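Local coordinates for RNA-binding protein RO60 (PDB 2NVO) that binds several small RNAs that accumulate during recovery from ultraviolet irradiation and contributes to the ultraviolet resistance of Deinococcus radiodurans, at residues Met395-Ile398 with Ala399-Glu403; Leu479-Tyr482 with Ala483-Met486. All coordinates share one frame; numbering follows the deposited sequence.

Contact 1 of 2, residues Met395-Ile398 with Ala399-Glu403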
ATOM      1  N   MET A 395       3.142 -14.782   7.940  1.00  5.12           N
ATOM      2  CA  MET A 395       1.716 -14.763   7.621  1.00  5.61           C
ATOM      3  C   MET A 395       0.967 -15.916   8.307  1.00  7.35           C
ATOM      4  O   MET A 395      -0.198 -15.777   8.657  1.00  5.51           O
ATOM      5  CB  MET A 395       1.484 -14.813   6.105  1.00  6.79           C
ATOM      6  CG  MET A 395       1.946 -13.543   5.350  1.00  7.64           C
ATOM      7  SD  MET A 395       1.192 -12.013   5.970  1.00  8.61           S
ATOM      8  CE  MET A 395      -0.523 -12.250   5.570  1.00 10.78           C
ATOM      9  N   SER A 396       1.638 -17.047   8.486  1.00  5.12           N
ATOM     10  CA  SER A 396       1.058 -18.198   9.193  1.00  6.19           C
ATOM     11  C   SER A 396       0.816 -17.846  10.659  1.00  8.67           C
ATOM     12  O   SER A 396      -0.281 -18.056  11.185  1.00  7.67           O
ATOM     13  CB  SER A 396       1.987 -19.405   9.118  1.00  7.52           C
ATOM     14  OG  SER A 396       2.029 -19.944   7.802  1.00  9.61           O
ATOM     15  N   LEU A 397       1.834 -17.281  11.303  1.00  5.12           N
ATOM     16  CA  LEU A 397       1.697 -16.822  12.684  1.00  7.90           C
ATOM     17  C   LEU A 397       0.547 -15.830  12.839  1.00  9.48           C
ATOM     18  O   LEU A 397      -0.268 -15.937  13.784  1.00  9.60           O
ATOM     19  CB  LEU A 397       2.989 -16.211  13.191  1.00  7.11           C
ATOM     20  CG  LEU A 397       4.102 -17.221  13.428  1.00  7.83           C
ATOM     21  CD1 LEU A 397       5.350 -16.466  13.824  1.00  8.52           C
ATOM     22  CD2 LEU A 397       3.685 -18.265  14.512  1.00  8.37           C
ATOM     23  N   ILE A 398       0.473 -14.879  11.918  1.00  6.90           N
ATOM     24  CA  ILE A 398      -0.651 -13.935  11.883  1.00  9.46           C
ATOM     25  C   ILE A 398      -2.015 -14.612  11.827  1.00 10.64           C
ATOM     26  O   ILE A 398      -2.905 -14.278  12.619  1.00 14.42           O
ATOM     27  CB  ILE A 398      -0.525 -12.931  10.724  1.00  8.69           C
ATOM     28  CG1 ILE A 398       0.620 -11.961  11.011  1.00  8.58           C
ATOM     29  CG2 ILE A 398      -1.826 -12.157  10.549  1.00 11.65           C
ATOM     30  CD1 ILE A 398       0.873 -10.904   9.922  1.00 11.39           C
ATOM     31  N   ALA A 399      -2.195 -15.538  10.884  1.00  7.81           N
ATOM     32  CA  ALA A 399      -3.447 -16.291  10.781  1.00 10.48           C
ATOM     33  C   ALA A 399      -3.744 -17.058  12.073  1.00 13.76           C
ATOM     34  O   ALA A 399      -4.828 -16.921  12.649  1.00 12.83           O
ATOM     35  CB  ALA A 399      -3.423 -17.234   9.597  1.00 10.09           C
ATOM     36  N   LEU A 400      -2.768 -17.843  12.527  1.00 11.06           N
ATOM     37  CA  LEU A 400      -2.921 -18.635  13.738  1.00 13.01           C
ATOM     38  C   LEU A 400      -3.336 -17.793  14.942  1.00 14.22           C
ATOM     39  O   LEU A 400      -4.157 -18.223  15.742  1.00 12.19           O
ATOM     40  CB  LEU A 400      -1.651 -19.432  14.021  1.00  9.88           C
ATOM     41  CG  LEU A 400      -1.494 -20.599  13.037  1.00 12.77           C
ATOM     42  CD1 LEU A 400      -0.059 -21.082  12.948  1.00  9.47           C
ATOM     43  CD2 LEU A 400      -2.444 -21.755  13.389  1.00 11.34           C
ATOM     44  N   ARG A 401      -2.797 -16.586  15.042  1.00 11.12           N
ATOM     45  CA  ARG A 401      -3.063 -15.725  16.184  1.00 15.63           C
ATOM     46  C   ARG A 401      -4.306 -14.832  16.043  1.00 15.51           C
ATOM     47  O   ARG A 401      -4.775 -14.293  17.035  1.00 19.40           O
ATOM     48  CB  ARG A 401      -1.830 -14.865  16.513  1.00 13.36           C
ATOM     49  CG  ARG A 401      -0.669 -15.682  17.079  1.00 14.21           C
ATOM     50  CD  ARG A 401       0.507 -14.820  17.547  1.00 17.00           C
ATOM     51  NE  ARG A 401       1.689 -15.662  17.760  1.00 18.02           N
ATOM     52  CZ  ARG A 401       2.952 -15.242  17.738  1.00 18.07           C
ATOM     53  NH1 ARG A 401       3.225 -13.962  17.521  1.00 19.94           N
ATOM     54  NH2 ARG A 401       3.948 -16.110  17.919  1.00 16.72           N
ATOM     55  N   THR A 402      -4.850 -14.677  14.840  1.00 13.23           N
ATOM     56  CA  THR A 402      -5.874 -13.647  14.622  1.00 12.51           C
ATOM     57  C   THR A 402      -7.167 -14.128  13.992  1.00 15.82           C
ATOM     58  O   THR A 402      -8.188 -13.445  14.085  1.00 16.77           O
ATOM     59  CB  THR A 402      -5.372 -12.451  13.772  1.00 17.59           C
ATOM     60  OG1 THR A 402      -5.105 -12.884  12.428  1.00 11.70           O
ATOM     61  CG2 THR A 402      -4.144 -11.831  14.380  1.00 13.60           C
ATOM     62  N   GLU A 403      -7.130 -15.279  13.331  1.00 12.39           N
ATOM     63  CA  GLU A 403      -8.316 -15.804  12.675  1.00 14.02           C
ATOM     64  C   GLU A 403      -9.014 -16.804  13.600  1.00 14.29           C
ATOM     65  O   GLU A 403      -8.372 -17.378  14.478  1.00 13.01           O
ATOM     66  CB  GLU A 403      -7.955 -16.466  11.343  1.00 11.01           C
ATOM     67  CG  GLU A 403      -7.348 -15.518  10.299  1.00 10.12           C
ATOM     68  CD  GLU A 403      -8.343 -14.474   9.792  1.00 13.94           C
ATOM     69  OE1 GLU A 403      -9.565 -14.684   9.979  1.00 11.76           O
ATOM     70  OE2 GLU A 403      -7.902 -13.456   9.186  1.00 11.43           O
TER
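A first torsion of 67° sets OG1 of T402 between its own backbone N and carbonyl carbon, and from there the hydroxyl reaches back one turn to I398, giving its proton to that carbonyl O over 2.6 Å. The approach is from above the carbonyl plane, about 43° out of it, and not along a lone pair. This is a worked example of how one carbonyl at a helix end can serve two kinds of donor: besides the side-chain hydroxyl, I398 O takes a weak backbone bond from R401 N at 3.3 Å, while the principal acceptor of R401 N is L397 O at 2.9 Å. E403, the first residue to leave helical angles, still sends its N to A399 O, which receives T402 N as well; its carboxylate takes the backbone N of A361 and of T363. One turn earlier, L400 N meets S396 O almost straight at 2.8 Å. Beside this, L397 and R401 run alongside each other, CD2 of the leucine 4.0 Å from NH2 of the arginine and oblique to the guanidinium, whose NE binds the carbonyl O of P422. The helix, 388-402, is the crossover between strands 364-369 and 405-411. Its S396 and A399 lie on both strands and L400 on the second, whereas M395 and I398 turn to helix 315-326.

Contact 2 of 2, residues Leu479-Tyr482 with Ala483-Met486; sequences LDQY and AQKM
The ring of Y482 carries M486 over one face: CG of the methionine sits 3.7 Å above the plane, close to the ring centre, while the backbone N of A483 lies at the ring edge, near its plane. The pair is an i to i+4 CH-pi and Met-aromatic contact on the last turn of helix 475-486, the crossover of a beta-alpha-beta unit in the VWFA-like domain. It illustrates a general point, that a methionine may meet an aromatic ring chiefly through its methylene carbons. CG stands only 10° off the ring normal, and CB comes to 3.7 Å from CE2, whereas SD is 5.2 Å from the ring centroid, above the face but at a distance. With chi1 at -175° the tyrosine ring projects outward beside its carbonyl carbon, leaning slightly toward the C-terminal end, where M486 of the next turn comes over it. The methionine's own chi1 of -58° places CG there, and its later bends bring CE near the tyrosine OH. The two side chains cross at a slant, and the backbone bond from M486 N to Y482 O joins the same two residues. At its far end the phenol is gripped twice, its OH meeting the carbonyl O of L455 and the backbone N of V457, which probably fixes the tilt of the ring. The tyrosine side chain also touches A450 and A451 of helix 445-452, and K485 joins that helix through NZ to the carbonyl O of A451. D480 forms a salt bridge with R509. The methionine chain ends with CE 4.2 Å from the tyrosine OH.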
ATOM      1  N   LEU A 479     -12.314 -26.908  -6.123  1.00 14.39           N
ATOM      2  CA  LEU A 479     -13.231 -26.060  -5.376  1.00 13.93           C
ATOM      3  C   LEU A 479     -14.698 -26.471  -5.570  1.00 18.65           C
ATOM      4  O   LEU A 479     -15.490 -26.421  -4.621  1.00 17.33           O
ATOM      5  CB  LEU A 479     -13.047 -24.595  -5.758  1.00 17.07           C
ATOM      6  CG  LEU A 479     -11.761 -23.937  -5.228  1.00 12.19           C
ATOM      7  CD1 LEU A 479     -11.490 -22.641  -5.976  1.00 13.97           C
ATOM      8  CD2 LEU A 479     -11.896 -23.688  -3.728  1.00 11.73           C
ATOM      9  N   ASP A 480     -15.045 -26.840  -6.799  1.00 16.04           N
ATOM     10  CA  ASP A 480     -16.372 -27.377  -7.104  1.00 19.90           C
ATOM     11  C   ASP A 480     -16.666 -28.633  -6.295  1.00 18.64           C
ATOM     12  O   ASP A 480     -17.722 -28.740  -5.681  1.00 20.01           O
ATOM     13  CB  ASP A 480     -16.495 -27.694  -8.593  1.00 19.79           C
ATOM     14  CG  ASP A 480     -16.422 -26.450  -9.462  1.00 21.68           C
ATOM     15  OD1 ASP A 480     -16.703 -25.347  -8.947  1.00 26.40           O
ATOM     16  OD2 ASP A 480     -16.088 -26.572 -10.654  1.00 23.65           O
ATOM     17  N   GLN A 481     -15.729 -29.577  -6.310  1.00 17.11           N
ATOM     18  CA  GLN A 481     -15.858 -30.814  -5.552  1.00 20.80           C
ATOM     19  C   GLN A 481     -16.025 -30.583  -4.056  1.00 21.49           C
ATOM     20  O   GLN A 481     -16.799 -31.286  -3.404  1.00 20.89           O
ATOM     21  CB  GLN A 481     -14.696 -31.766  -5.846  1.00 18.02           C
ATOM     22  CG  GLN A 481     -14.751 -32.362  -7.240  1.00 18.43           C
ATOM     23  CD  GLN A 481     -13.564 -33.254  -7.558  1.00 19.12           C
ATOM     24  OE1 GLN A 481     -12.748 -33.563  -6.689  1.00 24.45           O
ATOM     25  NE2 GLN A 481     -13.463 -33.672  -8.811  1.00 23.96           N
ATOM     26  N   TYR A 482     -15.328 -29.588  -3.512  1.00 15.60           N
ATOM     27  CA  TYR A 482     -15.459 -29.266  -2.092  1.00 14.62           C
ATOM     28  C   TYR A 482     -16.875 -28.777  -1.802  1.00 17.73           C
ATOM     29  O   TYR A 482     -17.521 -29.239  -0.867  1.00 19.76           O
ATOM     30  CB  TYR A 482     -14.447 -28.189  -1.667  1.00 12.65           C
ATOM     31  CG  TYR A 482     -14.458 -27.904  -0.178  1.00 15.25           C
ATOM     32  CD1 TYR A 482     -13.532 -28.487   0.676  1.00 11.18           C
ATOM     33  CD2 TYR A 482     -15.404 -27.059   0.367  1.00 13.67           C
ATOM     34  CE1 TYR A 482     -13.559 -28.218   2.057  1.00 15.73           C
ATOM     35  CE2 TYR A 482     -15.436 -26.785   1.715  1.00 15.53           C
ATOM     36  CZ  TYR A 482     -14.522 -27.365   2.557  1.00 13.42           C
ATOM     37  OH  TYR A 482     -14.600 -27.071   3.899  1.00 15.02           O
ATOM     38  N   ALA A 483     -17.340 -27.827  -2.606  1.00 19.03           N
ATOM     39  CA  ALA A 483     -18.683 -27.287  -2.450  1.00 19.05           C
ATOM     40  C   ALA A 483     -19.695 -28.418  -2.531  1.00 20.84           C
ATOM     41  O   ALA A 483     -20.606 -28.487  -1.722  1.00 22.03           O
ATOM     42  CB  ALA A 483     -18.961 -26.258  -3.527  1.00 20.94           C
ATOM     43  N   GLN A 484     -19.518 -29.312  -3.503  1.00 19.49           N
ATOM     44  CA  GLN A 484     -20.439 -30.434  -3.682  1.00 24.63           C
ATOM     45  C   GLN A 484     -20.488 -31.397  -2.503  1.00 27.45           C
ATOM     46  O   GLN A 484     -21.541 -31.961  -2.205  1.00 28.62           O
ATOM     47  CB  GLN A 484     -20.126 -31.201  -4.968  1.00 26.66           C
ATOM     48  CG  GLN A 484     -20.846 -30.639  -6.186  1.00 34.72           C
ATOM     49  CD  GLN A 484     -20.064 -30.797  -7.481  1.00 36.10           C
ATOM     50  OE1 GLN A 484     -19.159 -31.637  -7.588  1.00 40.31           O
ATOM     51  NE2 GLN A 484     -20.402 -29.977  -8.475  1.00 37.19           N
ATOM     52  N   LYS A 485     -19.355 -31.598  -1.841  1.00 20.66           N
ATOM     53  CA  LYS A 485     -19.289 -32.555  -0.754  1.00 22.23           C
ATOM     54  C   LYS A 485     -19.586 -31.937   0.601  1.00 25.11           C
ATOM     55  O   LYS A 485     -20.100 -32.613   1.493  1.00 27.26           O
ATOM     56  CB  LYS A 485     -17.926 -33.251  -0.716  1.00 22.90           C
ATOM     57  CG  LYS A 485     -17.676 -33.946   0.604  1.00 25.26           C
ATOM     58  CD  LYS A 485     -16.534 -34.923   0.539  1.00 27.72           C
ATOM     59  CE  LYS A 485     -16.474 -35.736   1.824  1.00 29.14           C
ATOM     60  NZ  LYS A 485     -15.320 -36.672   1.846  1.00 30.39           N
ATOM     61  N   MET A 486     -19.279 -30.653   0.756  1.00 22.61           N
ATOM     62  CA  MET A 486     -19.343 -30.026   2.075  1.00 22.72           C
ATOM     63  C   MET A 486     -20.476 -29.018   2.225  1.00 20.41           C
ATOM     64  O   MET A 486     -20.788 -28.601   3.336  1.00 27.72           O
ATOM     65  CB  MET A 486     -17.997 -29.377   2.417  1.00 23.19           C
ATOM     66  CG  MET A 486     -16.843 -30.361   2.386  1.00 18.61           C
ATOM     67  SD  MET A 486     -16.918 -31.486   3.771  1.00 23.53           S
ATOM     68  CE  MET A 486     -16.888 -30.332   5.144  1.00 20.99           C
TER

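In the fold
Each contact covers the C-terminal end of a crossover helix in the VWFA-like domain, contact 1 between strands 364-369 and 405-411 and contact 2 between strands 459-464 and 491-496. They follow one another along the chain without touching: their centres are 25 Å apart and their nearest atoms about 15 Å. From strand 364-369 the chain steps one way across the sheet and from 459-464 the other, which in a fold with right-handed crossovers puts the two helices on opposite faces. The calcium ligands S372, S374 and E467 follow the first strand of each unit, so the two contacts, at the helix ends, lie away from the metal site.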